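Local atomic coordinates of PppA (PDB entry 6JKV), a protein that probably dephosphorylates phosphoserine and phosphothreonine as a manganese-binding phosphatase of the PP2C family, and regulates type VI secretion in Pseudomonas aeruginosa. Residues L136-Y144 and E152-Y160; L201-F209 and I254-F262. All coordinates share one frame; numbering follows the deposited sequence.

Interaction 1: L136-Y144 and E152-Y160; sequences LWAGDSRLY and EAISRDHSY
Where the chain of this PP2C-type phosphatase passes from one sheet of the beta sandwich to the other, between strands 132-138 and 142-147, the loop at Gly139-Ser141 is laced to residues 154-158, which follow strand 150-153 of the hairpin 142-147/150-153. Trp137 lies between two residues of 154-158. Ser155 CB sits over one face of the five-membered ring of Trp137, 3.7 Å from the centroid in a CH-pi contact, and His158 lies over the opposite face, nearly parallel (12°) but slid so far that the rings barely overlap. Trp137 NE1 donates to Arg156 O (2.9 Å), reaching it from above the carbonyl plane. With CG lodged between the backbone N and carbonyl carbon (chi1 89°), the indole is turned to meet all three. The imidazole is fixed at both nitrogens: Gly139 N donates in the ring plane to His158 ND1 (3.1 Å), while NE2 pairs with Ser197 OG. His158 N returns a bond to Gly139 O. Nearer the hairpin, Leu143 O accepts from both Ile154 N and Ser155 N, and Ser155 OG accepts from Leu143 N (2.9 Å). Tyr144 and Ala153 form an antiparallel non-hydrogen-bonded pair. The extended Arg142 side chain grips Asp157 side-on, Arg142 NE to Asp157 OD1 and Arg142 NH2 to Asp157 OD2 (2.8 Å). Guanidinium and carboxylate planes are 49° apart. Arg142 NH1 donates to Tyr144 OH (2.8 Å), exactly in the guanidinium plane. Two waters extend the grip, one joining Asp140 O to Asp157 OD2, the other joining Ser141 O and Ser155 OG to Asp157 OD1. Since ND1 accepts from an amide, His158 would carry its proton, if neutral, on NE2, and the arginine, held through NE, NH1 and NH2, has little freedom to rotate.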
loop_
_atom_site.group_PDB
_atom_site.type_symbol
_atom_site.label_atom_id
_atom_site.label_comp_id
_atom_site.label_asym_id
_atom_site.label_seq_id
_atom_site.Cartn_x
_atom_site.Cartn_y
_atom_site.Cartn_z
ATOM N N LEU A 136 5.450 -3.802 -5.708
ATOM C CA LEU A 136 4.900 -5.144 -5.406
ATOM C C LEU A 136 3.582 -4.940 -4.665
ATOM O O LEU A 136 3.527 -4.087 -3.765
ATOM C CB LEU A 136 5.885 -5.937 -4.547
ATOM C CG LEU A 136 7.169 -6.386 -5.235
ATOM C CD1 LEU A 136 8.214 -6.805 -4.207
ATOM C CD2 LEU A 136 6.896 -7.511 -6.220
ATOM N N TRP A 137 2.551 -5.690 -5.029
ATOM C CA TRP A 137 1.246 -5.565 -4.340
ATOM C C TRP A 137 0.461 -6.871 -4.403
ATOM O O TRP A 137 0.670 -7.705 -5.318
ATOM C CB TRP A 137 0.446 -4.387 -4.904
ATOM C CG TRP A 137 -0.418 -4.726 -6.077
ATOM C CD1 TRP A 137 -1.737 -5.074 -6.041
ATOM C CD2 TRP A 137 -0.040 -4.722 -7.466
ATOM N NE1 TRP A 137 -2.205 -5.294 -7.308
ATOM C CE2 TRP A 137 -1.189 -5.080 -8.201
ATOM C CE3 TRP A 137 1.147 -4.451 -8.158
ATOM C CZ2 TRP A 137 -1.179 -5.175 -9.591
ATOM C CZ3 TRP A 137 1.153 -4.545 -9.532
ATOM C CH2 TRP A 137 0.002 -4.895 -10.238
ATOM N N ALA A 138 -0.417 -7.013 -3.420
ATOM C CA ALA A 138 -1.421 -8.085 -3.305
ATOM C C ALA A 138 -2.581 -7.541 -2.477
ATOM O O ALA A 138 -2.370 -7.247 -1.293
ATOM C CB ALA A 138 -0.794 -9.316 -2.701
ATOM N N GLY A 139 -3.736 -7.350 -3.117
ATOM C CA GLY A 139 -4.948 -6.805 -2.485
ATOM C C GLY A 139 -5.462 -5.573 -3.208
ATOM O O GLY A 139 -5.158 -5.398 -4.400
ATOM N N ASP A 140 -6.256 -4.763 -2.514
ATOM C CA ASP A 140 -6.967 -3.594 -3.094
ATOM C C ASP A 140 -6.392 -2.299 -2.513
ATOM O O ASP A 140 -7.080 -1.260 -2.574
ATOM C CB ASP A 140 -8.473 -3.690 -2.848
ATOM C CG ASP A 140 -8.851 -3.787 -1.377
ATOM O OD1 ASP A 140 -7.948 -3.744 -0.531
ATOM O OD2 ASP A 140 -10.051 -3.920 -1.091
ATOM N N SER A 141 -5.193 -2.363 -1.934
ATOM C CA SER A 141 -4.373 -1.170 -1.624
ATOM C C SER A 141 -3.621 -0.782 -2.899
ATOM O O SER A 141 -3.166 -1.695 -3.628
ATOM C CB SER A 141 -3.449 -1.422 -0.470
ATOM O OG SER A 141 -4.164 -1.592 0.745
ATOM N N ARG A 142 -3.535 0.515 -3.178
ATOM C CA ARG A 142 -3.157 1.012 -4.515
ATOM C C ARG A 142 -1.852 1.803 -4.447
ATOM O O ARG A 142 -1.519 2.394 -3.382
ATOM C CB ARG A 142 -4.287 1.855 -5.107
ATOM C CG ARG A 142 -5.510 1.037 -5.485
ATOM C CD ARG A 142 -6.691 1.918 -5.805
ATOM N NE ARG A 142 -7.865 1.140 -6.170
ATOM C CZ ARG A 142 -8.869 1.591 -6.910
ATOM N NH1 ARG A 142 -8.844 2.824 -7.389
ATOM N NH2 ARG A 142 -9.893 0.803 -7.177
ATOM N N LEU A 143 -1.129 1.775 -5.563
ATOM C CA LEU A 143 -0.080 2.757 -5.896
ATOM C C LEU A 143 -0.515 3.533 -7.139
ATOM O O LEU A 143 -0.874 2.895 -8.158
ATOM C CB LEU A 143 1.245 2.051 -6.148
ATOM C CG LEU A 143 2.302 2.951 -6.772
ATOM C CD1 LEU A 143 2.901 3.872 -5.718
ATOM C CD2 LEU A 143 3.367 2.129 -7.464
ATOM N N TYR A 144 -0.472 4.859 -7.035
ATOM C CA TYR A 144 -0.668 5.798 -8.158
ATOM C C TYR A 144 0.630 6.560 -8.422
ATOM O O TYR A 144 1.422 6.767 -7.492
ATOM C CB TYR A 144 -1.758 6.818 -7.845
ATOM C CG TYR A 144 -3.156 6.280 -7.698
ATOM C CD1 TYR A 144 -3.600 5.775 -6.485
ATOM C CD2 TYR A 144 -4.055 6.337 -8.748
ATOM C CE1 TYR A 144 -4.897 5.315 -6.335
ATOM C CE2 TYR A 144 -5.353 5.885 -8.612
ATOM C CZ TYR A 144 -5.776 5.375 -7.400
ATOM O OH TYR A 144 -7.064 4.942 -7.243
ATOM N N GLU A 152 -2.071 8.383 -12.647
ATOM C CA GLU A 152 -2.117 7.084 -13.350
ATOM C C GLU A 152 -2.026 5.967 -12.325
ATOM O O GLU A 152 -1.105 5.998 -11.495
ATOM C CB GLU A 152 -0.973 7.012 -14.357
ATOM C CG GLU A 152 -0.754 5.632 -14.926
ATOM C CD GLU A 152 0.424 5.554 -15.883
ATOM O OE1 GLU A 152 1.149 6.582 -16.032
ATOM O OE2 GLU A 152 0.637 4.463 -16.455
ATOM N N ALA A 153 -2.976 5.037 -12.380
ATOM C CA ALA A 153 -3.029 3.854 -11.505
ATOM C C ALA A 153 -1.935 2.892 -11.959
ATOM O O ALA A 153 -1.934 2.512 -13.133
ATOM C CB ALA A 153 -4.400 3.215 -11.556
ATOM N N ILE A 154 -1.019 2.544 -11.060
ATOM C CA ILE A 154 0.089 1.595 -11.362
ATOM C C ILE A 154 -0.350 0.190 -10.960
ATOM O O ILE A 154 -0.218 -0.729 -11.768
ATOM C CB ILE A 154 1.388 2.031 -10.665
ATOM C CG1 ILE A 154 1.769 3.462 -11.060
ATOM C CG2 ILE A 154 2.504 1.049 -10.975
ATOM C CD1 ILE A 154 1.813 3.701 -12.557
ATOM N N SER A 155 -0.857 0.034 -9.745
ATOM C CA SER A 155 -1.379 -1.263 -9.272
ATOM C C SER A 155 -2.809 -1.437 -9.783
ATOM O O SER A 155 -3.462 -0.432 -10.112
ATOM C CB SER A 155 -1.309 -1.388 -7.778
ATOM O OG SER A 155 -2.188 -0.460 -7.166
ATOM N N ARG A 156 -3.266 -2.682 -9.828
ATOM C CA ARG A 156 -4.651 -3.047 -10.207
ATOM C C ARG A 156 -5.195 -3.999 -9.143
ATOM O O ARG A 156 -4.564 -5.040 -8.887
ATOM C CB ARG A 156 -4.687 -3.685 -11.598
ATOM C CG ARG A 156 -5.890 -4.588 -11.821
ATOM C CD ARG A 156 -6.055 -5.002 -13.260
ATOM N NE ARG A 156 -6.552 -3.897 -14.069
ATOM C CZ ARG A 156 -6.892 -3.992 -15.344
ATOM N NH1 ARG A 156 -6.787 -5.151 -15.975
ATOM N NH2 ARG A 156 -7.346 -2.927 -15.987
ATOM N N ASP A 157 -6.347 -3.659 -8.569
ATOM C CA ASP A 157 -6.895 -4.344 -7.375
ATOM C C ASP A 157 -6.976 -5.848 -7.646
ATOM O O ASP A 157 -7.466 -6.242 -8.723
ATOM C CB ASP A 157 -8.261 -3.776 -6.998
ATOM C CG ASP A 157 -8.223 -2.363 -6.426
ATOM O OD1 ASP A 157 -7.108 -1.850 -6.173
ATOM O OD2 ASP A 157 -9.306 -1.779 -6.238
ATOM N N HIS A 158 -6.488 -6.652 -6.703
ATOM C CA HIS A 158 -6.794 -8.100 -6.623
ATOM C C HIS A 158 -8.122 -8.238 -5.887
ATOM O O HIS A 158 -8.118 -8.467 -4.670
ATOM C CB HIS A 158 -5.666 -8.867 -5.941
ATOM C CG HIS A 158 -4.374 -8.771 -6.670
ATOM N ND1 HIS A 158 -3.226 -8.312 -6.062
ATOM C CD2 HIS A 158 -4.049 -9.061 -7.949
ATOM C CE1 HIS A 158 -2.241 -8.339 -6.933
ATOM N NE2 HIS A 158 -2.724 -8.793 -8.100
ATOM N N SER A 159 -9.215 -8.056 -6.620
ATOM C CA SER A 159 -10.584 -7.999 -6.070
ATOM C C SER A 159 -11.541 -8.681 -7.040
ATOM O O SER A 159 -11.289 -8.675 -8.266
ATOM C CB SER A 159 -11.015 -6.583 -5.809
ATOM O OG SER A 159 -11.378 -5.933 -7.019
ATOM N N TYR A 160 -12.596 -9.250 -6.475
ATOM C CA TYR A 160 -13.683 -9.904 -7.231
ATOM C C TYR A 160 -14.261 -8.916 -8.244
ATOM O O TYR A 160 -14.470 -9.302 -9.411
ATOM C CB TYR A 160 -14.774 -10.386 -6.279
ATOM C CG TYR A 160 -15.737 -11.334 -6.933
ATOM C CD1 TYR A 160 -15.399 -12.665 -7.117
ATOM C CD2 TYR A 160 -16.968 -10.899 -7.392
ATOM C CE1 TYR A 160 -16.273 -13.551 -7.724
ATOM C CE2 TYR A 160 -17.860 -11.774 -7.988
ATOM C CZ TYR A 160 -17.502 -13.100 -8.166
ATOM O OH TYR A 160 -18.365 -13.982 -8.749
HETATM O O HOH W 1 -8.988 -0.121 -3.838
HETATM O O HOH W 2 -4.241 -2.093 -6.313
HETATM O O HOH W 3 -3.847 2.223 -8.416
#

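Interaction 2: L201-F209 and I254-F262; sequences LHVLPGDSF and ITALVVRAF
Phe209, Ala261 and Val259 carry an antiparallel pairing of strands 208-212 and 254-261, neighbours in one sheet of the PP2C beta sandwich. Phe209 and Val259 are a hydrogen-bonded pair: Phe209 N donates to Val259 O (2.8 Å), and Val259 N gives a bond back to Phe209 O. Their side chains stand on the same face of the sheet, meeting through Phe209 CB and Val259 CB at 4.2 Å. The Phe209 ring swings to the side of its own backbone N, CG anti to the carbonyl carbon (chi1 -56°), and Phe209 CD2 comes within 3.8 Å of Val259 O. Tyr29 of the edge strand 29-36 packs on both Val259 and Ala261.

Beyond the paired residues, Ala261 is bonded to the type II turn Leu204-Asp207, which links strand 197-202 of the other sheet to strand 208-212. Ala261 N donates to Asp207 O, and Ala261 O accepts from Gly206 N. Ala261 CB meets Val203 CG1 at 3.7 Å. Gly206, third in the turn, takes the positive phi (99°) that glycine readily adopts there. The turn is also tied internally, Asp207 N to Leu204 O and Leu204 N to Asp207 OD2, and Arg147 holds the same carboxylate oxygen in a salt bridge.

On the other face, Ser208 and Arg260 form the adjoining non-hydrogen-bonded pair. The arginine chain bends at chi3 (-81°), and its NH2 bonds to His231 O; Ser208 OG lies over the centre of the guanidinium face, 3.4 Å from Arg260 CZ.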
loop_
_atom_site.group_PDB
_atom_site.type_symbol
_atom_site.label_atom_id
_atom_site.label_comp_id
_atom_site.label_asym_id
_atom_site.label_seq_id
_atom_site.Cartn_x
_atom_site.Cartn_y
_atom_site.Cartn_z
ATOM N N LEU A 201 8.942 0.652 -12.792
ATOM C CA LEU A 201 8.724 2.090 -13.082
ATOM C C LEU A 201 10.068 2.737 -13.387
ATOM O O LEU A 201 11.039 2.470 -12.673
ATOM C CB LEU A 201 8.062 2.765 -11.878
ATOM C CG LEU A 201 6.671 2.259 -11.494
ATOM C CD1 LEU A 201 6.305 2.735 -10.094
ATOM C CD2 LEU A 201 5.627 2.718 -12.500
ATOM N N HIS A 202 10.104 3.545 -14.439
ATOM C CA HIS A 202 11.181 4.525 -14.690
ATOM C C HIS A 202 10.785 5.833 -14.003
ATOM O O HIS A 202 9.716 6.365 -14.311
ATOM C CB HIS A 202 11.419 4.668 -16.190
ATOM C CG HIS A 202 12.239 5.856 -16.551
ATOM N ND1 HIS A 202 13.606 5.925 -16.326
ATOM C CD2 HIS A 202 11.885 7.035 -17.097
ATOM C CE1 HIS A 202 14.056 7.095 -16.727
ATOM N NE2 HIS A 202 13.028 7.786 -17.214
ATOM N N VAL A 203 11.610 6.296 -13.073
ATOM C CA VAL A 203 11.319 7.504 -12.252
ATOM C C VAL A 203 11.987 8.707 -12.912
ATOM O O VAL A 203 13.175 8.610 -13.276
ATOM C CB VAL A 203 11.792 7.345 -10.799
ATOM C CG1 VAL A 203 11.225 8.457 -9.932
ATOM C CG2 VAL A 203 11.434 5.975 -10.244
ATOM N N LEU A 204 11.230 9.788 -13.070
ATOM C CA LEU A 204 11.760 11.098 -13.510
ATOM C C LEU A 204 11.723 12.072 -12.343
ATOM O O LEU A 204 10.828 12.000 -11.498
ATOM C CB LEU A 204 10.919 11.629 -14.673
ATOM C CG LEU A 204 11.137 10.934 -16.012
ATOM C CD1 LEU A 204 10.189 11.494 -17.057
ATOM C CD2 LEU A 204 12.589 11.064 -16.456
ATOM N N PRO A 205 12.675 13.032 -12.285
ATOM C CA PRO A 205 12.584 14.125 -11.323
ATOM C C PRO A 205 11.224 14.815 -11.484
ATOM O O PRO A 205 10.830 15.081 -12.605
ATOM C CB PRO A 205 13.754 15.050 -11.691
ATOM C CG PRO A 205 14.733 14.134 -12.400
ATOM C CD PRO A 205 13.862 13.147 -13.152
ATOM N N GLY A 206 10.534 15.038 -10.368
ATOM C CA GLY A 206 9.218 15.691 -10.349
ATOM C C GLY A 206 8.082 14.694 -10.260
ATOM O O GLY A 206 6.931 15.152 -10.073
ATOM N N ASP A 207 8.370 13.396 -10.410
ATOM C CA ASP A 207 7.360 12.321 -10.252
ATOM C C ASP A 207 6.884 12.305 -8.804
ATOM O O ASP A 207 7.704 12.564 -7.914
ATOM C CB ASP A 207 7.911 10.940 -10.607
ATOM C CG ASP A 207 8.023 10.695 -12.099
ATOM O OD1 ASP A 207 7.638 11.591 -12.877
ATOM O OD2 ASP A 207 8.511 9.603 -12.472
ATOM N N SER A 208 5.598 12.017 -8.609
ATOM C CA SER A 208 4.963 11.791 -7.291
ATOM C C SER A 208 4.319 10.408 -7.293
ATOM O O SER A 208 3.935 9.926 -8.378
ATOM C CB SER A 208 3.929 12.836 -6.978
ATOM O OG SER A 208 4.507 13.917 -6.277
ATOM N N PHE A 209 4.189 9.827 -6.108
ATOM C CA PHE A 209 3.590 8.492 -5.905
ATOM C C PHE A 209 2.687 8.545 -4.686
ATOM O O PHE A 209 3.035 9.206 -3.700
ATOM C CB PHE A 209 4.670 7.427 -5.732
ATOM C CG PHE A 209 5.641 7.367 -6.876
ATOM C CD1 PHE A 209 5.341 6.650 -8.016
ATOM C CD2 PHE A 209 6.851 8.033 -6.807
ATOM C CE1 PHE A 209 6.239 6.589 -9.069
ATOM C CE2 PHE A 209 7.753 7.966 -7.858
ATOM C CZ PHE A 209 7.445 7.246 -8.984
ATOM N N ILE A 254 -8.239 4.779 6.995
ATOM C CA ILE A 254 -7.766 5.541 5.813
ATOM C C ILE A 254 -6.293 5.852 6.032
ATOM O O ILE A 254 -5.974 6.507 7.032
ATOM C CB ILE A 254 -8.618 6.802 5.575
ATOM C CG1 ILE A 254 -7.999 7.676 4.484
ATOM C CG2 ILE A 254 -8.852 7.574 6.864
ATOM C CD1 ILE A 254 -8.989 8.624 3.842
ATOM N N THR A 255 -5.442 5.361 5.131
ATOM C CA THR A 255 -3.984 5.595 5.184
ATOM C C THR A 255 -3.522 6.145 3.836
ATOM O O THR A 255 -3.984 5.639 2.793
ATOM C CB THR A 255 -3.228 4.315 5.552
ATOM O OG1 THR A 255 -3.783 3.823 6.770
ATOM C CG2 THR A 255 -1.740 4.555 5.713
ATOM N N ALA A 256 -2.651 7.147 3.875
ATOM C CA ALA A 256 -2.038 7.751 2.679
ATOM C C ALA A 256 -0.542 7.903 2.932
ATOM O O ALA A 256 -0.146 8.315 4.041
ATOM C CB ALA A 256 -2.694 9.071 2.353
ATOM N N LEU A 257 0.248 7.527 1.935
ATOM C CA LEU A 257 1.718 7.682 1.949
ATOM C C LEU A 257 2.129 8.265 0.601
ATOM O O LEU A 257 1.817 7.642 -0.440
ATOM C CB LEU A 257 2.363 6.319 2.205
ATOM C CG LEU A 257 3.783 6.352 2.758
ATOM C CD1 LEU A 257 4.066 5.118 3.615
ATOM C CD2 LEU A 257 4.771 6.455 1.610
ATOM N N VAL A 258 2.765 9.435 0.626
ATOM C CA VAL A 258 3.160 10.166 -0.606
ATOM C C VAL A 258 4.683 10.190 -0.685
ATOM O O VAL A 258 5.338 10.452 0.338
ATOM C CB VAL A 258 2.539 11.573 -0.676
ATOM C CG1 VAL A 258 3.210 12.436 -1.742
ATOM C CG2 VAL A 258 1.048 11.470 -0.938
ATOM N N VAL A 259 5.199 9.887 -1.869
ATOM C CA VAL A 259 6.647 9.927 -2.182
ATOM C C VAL A 259 6.832 10.888 -3.355
ATOM O O VAL A 259 6.067 10.799 -4.341
ATOM C CB VAL A 259 7.189 8.524 -2.505
ATOM C CG1 VAL A 259 8.686 8.542 -2.765
ATOM C CG2 VAL A 259 6.861 7.534 -1.399
ATOM N N ARG A 260 7.827 11.760 -3.253
ATOM C CA ARG A 260 8.170 12.715 -4.328
ATOM C C ARG A 260 9.643 12.554 -4.698
ATOM O O ARG A 260 10.481 12.551 -3.790
ATOM C CB ARG A 260 7.880 14.152 -3.894
ATOM C CG ARG A 260 8.199 15.172 -4.978
ATOM C CD ARG A 260 7.779 16.561 -4.574
ATOM N NE ARG A 260 6.360 16.795 -4.794
ATOM C CZ ARG A 260 5.817 17.082 -5.966
ATOM N NH1 ARG A 260 6.570 17.131 -7.056
ATOM N NH2 ARG A 260 4.517 17.320 -6.041
ATOM N N ALA A 261 9.925 12.454 -5.999
ATOM C CA ALA A 261 11.287 12.319 -6.552
ATOM C C ALA A 261 11.813 13.691 -6.976
ATOM O O ALA A 261 11.020 14.489 -7.517
ATOM C CB ALA A 261 11.270 11.360 -7.711
ATOM N N PHE A 262 13.110 13.937 -6.761
ATOM C CA PHE A 262 13.802 15.192 -7.165
ATOM C C PHE A 262 15.014 14.873 -8.042
ATOM O O PHE A 262 15.603 13.838 -7.793
ATOM C CB PHE A 262 14.224 16.008 -5.941
ATOM C CG PHE A 262 13.085 16.473 -5.069
ATOM C CD1 PHE A 262 12.467 15.605 -4.182
ATOM C CD2 PHE A 262 12.632 17.784 -5.134
ATOM C CE1 PHE A 262 11.418 16.033 -3.387
ATOM C CE2 PHE A 262 11.588 18.217 -4.329
ATOM C CZ PHE A 262 10.982 17.341 -3.456
#

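Interactions 1 and 2, their centres about 16 Å apart, follow one another along the chain and share both sheets of the sandwich: strand 142-147 neighbours 208-212 in one, and 132-138 neighbours 197-202 in the other. They touch in an apolar cluster, where Leu143 CD2 lies 4.0 Å from Leu201 CD1, Ile154 CG2 3.9 Å from Leu201 CD2, and Leu143 CD1 4.0 Å from Phe209 CB. The manganese site adjoins the 139-141 loop of interaction 1: the nearest side-chain atom of Asp140 is about 5 Å from a bound manganese ion, and the side chains of Asp140 and Asp214, a manganese ligand, come within about 3 Å. Interaction 2 lies away from the metals.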